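Local coordinates for flagellar hook-associated protein (Burkholderia pseudomallei, PDB 4UT1) that probably serves as a structural component of the bacterial flagellum, at the junction between hook and filament, at residues A[359-364]-A[407-412]. Sequence-based numbering, arbitrary orientation.
Sequences SFVDGT and GLKLSL. With EDO (1,2-ethanediol), chain T.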
loop_
_atom_site.group_PDB
_atom_site.type_symbol
_atom_site.label_atom_id
_atom_site.label_comp_id
_atom_site.label_asym_id
_atom_site.label_seq_id
_atom_site.Cartn_x
_atom_site.Cartn_y
_atom_site.Cartn_z
ATOM N N SER A 359 8.436 3.864 -8.696
ATOM C CA SER A 359 8.539 4.622 -7.451
ATOM C C SER A 359 7.262 5.414 -7.218
ATOM O O SER A 359 6.373 5.440 -8.074
ATOM C CB SER A 359 9.754 5.549 -7.473
ATOM O OG SER A 359 9.642 6.513 -8.500
ATOM N N PHE A 360 7.161 6.053 -6.056
ATOM C CA PHE A 360 5.998 6.869 -5.761
ATOM C C PHE A 360 6.217 8.294 -6.244
ATOM O O PHE A 360 7.313 8.850 -6.121
ATOM C CB PHE A 360 5.683 6.863 -4.258
ATOM C CG PHE A 360 5.315 5.502 -3.737
ATOM C CD1 PHE A 360 4.087 4.928 -4.061
ATOM C CD2 PHE A 360 6.199 4.786 -2.960
ATOM C CE1 PHE A 360 3.745 3.655 -3.599
ATOM C CE2 PHE A 360 5.872 3.504 -2.511
ATOM C CZ PHE A 360 4.642 2.953 -2.820
ATOM N N VAL A 361 5.168 8.869 -6.810
ATOM C CA VAL A 361 5.147 10.301 -7.079
ATOM C C VAL A 361 5.340 11.040 -5.756
ATOM O O VAL A 361 6.118 11.991 -5.654
ATOM C CB VAL A 361 3.831 10.720 -7.739
ATOM C CG1 VAL A 361 3.758 12.234 -7.856
ATOM C CG2 VAL A 361 3.695 10.049 -9.110
ATOM N N ASP A 362 4.634 10.568 -4.736
ATOM C CA ASP A 362 4.699 11.140 -3.396
ATOM C C ASP A 362 4.635 9.995 -2.402
ATOM O O ASP A 362 3.561 9.457 -2.188
ATOM C CB ASP A 362 3.533 12.109 -3.161
ATOM C CG ASP A 362 3.592 12.798 -1.811
ATOM O OD1 ASP A 362 4.408 12.402 -0.949
ATOM O OD2 ASP A 362 2.803 13.748 -1.610
ATOM N N GLY A 363 5.767 9.659 -1.781
ATOM C CA GLY A 363 5.811 8.586 -0.793
ATOM C C GLY A 363 4.890 8.782 0.396
ATOM O O GLY A 363 4.562 7.826 1.103
ATOM N N THR A 364 4.486 10.020 0.674
ATOM C CA THR A 364 3.586 10.229 1.809
ATOM C C THR A 364 2.157 9.899 1.410
ATOM O O THR A 364 1.291 9.718 2.265
ATOM C CB THR A 364 3.627 11.681 2.356
ATOM O OG1 THR A 364 3.115 12.573 1.367
ATOM C CG2 THR A 364 5.051 12.082 2.750
ATOM N N GLY A 407 -0.412 7.709 -9.326
ATOM C CA GLY A 407 0.410 7.898 -8.139
ATOM C C GLY A 407 1.772 7.240 -8.243
ATOM O O GLY A 407 2.593 7.338 -7.326
ATOM N N LEU A 408 2.003 6.560 -9.364
ATOM C CA LEU A 408 3.242 5.826 -9.593
ATOM C C LEU A 408 4.078 6.393 -10.728
ATOM O O LEU A 408 3.547 6.766 -11.774
ATOM C CB LEU A 408 2.941 4.363 -9.914
ATOM C CG LEU A 408 2.181 3.580 -8.856
ATOM C CD1 LEU A 408 1.881 2.181 -9.389
ATOM C CD2 LEU A 408 3.017 3.531 -7.569
ATOM N N LYS A 409 5.390 6.409 -10.526
ATOM C CA LYS A 409 6.332 6.710 -11.593
ATOM C C LYS A 409 6.849 5.389 -12.140
ATOM O O LYS A 409 7.446 4.596 -11.411
ATOM C CB LYS A 409 7.482 7.587 -11.094
ATOM C CG LYS A 409 7.048 8.995 -10.655
ATOM C CD LYS A 409 8.222 9.806 -10.098
ATOM C CE LYS A 409 7.771 11.166 -9.563
ATOM N NZ LYS A 409 8.821 11.802 -8.711
ATOM N N LEU A 410 6.609 5.154 -13.424
ATOM C CA LEU A 410 6.946 3.871 -14.027
ATOM C C LEU A 410 8.020 4.058 -15.089
ATOM O O LEU A 410 7.850 4.836 -16.035
ATOM C CB LEU A 410 5.695 3.217 -14.613
ATOM C CG LEU A 410 4.564 2.949 -13.618
ATOM C CD1 LEU A 410 3.300 3.697 -14.003
ATOM C CD2 LEU A 410 4.297 1.448 -13.513
ATOM N N SER A 411 9.133 3.357 -14.914
ATOM C CA SER A 411 10.255 3.486 -15.827
ATOM C C SER A 411 10.689 2.150 -16.418
ATOM O O SER A 411 11.001 1.208 -15.696
ATOM C CB SER A 411 11.420 4.159 -15.109
ATOM O OG SER A 411 11.050 5.486 -14.809
ATOM N N LEU A 412 10.711 2.085 -17.746
ATOM C CA LEU A 412 11.081 0.873 -18.462
ATOM C C LEU A 412 12.429 1.029 -19.148
ATOM O O LEU A 412 12.782 2.116 -19.579
ATOM C CB LEU A 412 10.008 0.520 -19.484
ATOM C CG LEU A 412 8.655 0.155 -18.868
ATOM C CD1 LEU A 412 7.549 0.956 -19.522
ATOM C CD2 LEU A 412 8.394 -1.347 -18.997
HETATM C C1 EDO T . 12.178 4.221 -11.285
HETATM O O1 EDO T . 12.034 4.188 -9.865
HETATM C C2 EDO T . 11.492 5.480 -11.799
HETATM O O2 EDO T . 10.076 5.311 -11.690
HETATM O O HOH W 1 2.293 8.599 -4.936
#
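Ser359 and Lys409 form an antiparallel hydrogen-bonded pair where the end of strand 356-360 meets the start of strand 408-412. Ser359 N donates to Lys409 O at 3.0 Å, in the plane of that carbonyl. Lys409 N returns a bond to Ser359 O at 2.8 Å. Phe360 and Leu408 follow as a non-hydrogen-bonded pair. One more rung lies beyond the strand end: Val361 N donates to Gly407 O at 3.0 Å, from above the carbonyl plane. A water that accepts from Asp362 N also lies within bonding distance of Gly407 O and probably links the two segments where they part. Gly407 has phi 100°, a backbone conformation that favours glycine.

Lys409 CG is anti to the carbonyl carbon (chi1 -66°) and the chain is extended beyond it, which carries it from beside Ser359 OG to Val361, just past the strand end. Its CB lies 3.5 Å from Ser359 OG, its CG meets Val361 CG2, and its CE reaches Val361 CA at 3.7 Å. Val361 CG2 also packs on the Gly407 carbonyl. A 1,2-ethanediol, probably from crystallisation, makes a weak hydrogen bond with Ser359 OG. The side chains of Phe360 and Leu408 leave their backbones in diverging directions, yet Leu408 CD2 comes obliquely alongside the Phe360 ring, 3.9 Å from CD1. Past the pairing, Asp362 OD1 accepts from Thr364 N in an Asx turn and, on the same carboxylate face, from Thr364 OG1.

The contact belongs to a three-stranded antiparallel sheet of the D2-like region, with 408-412 between 356-360 and 402-405. Val361 and Lys409 also touch Thr404. Phe360 packs on Val312 of helix 287-322, and Thr364 O bonds Ser313 OG, which joins the turn after the strand to that long helix.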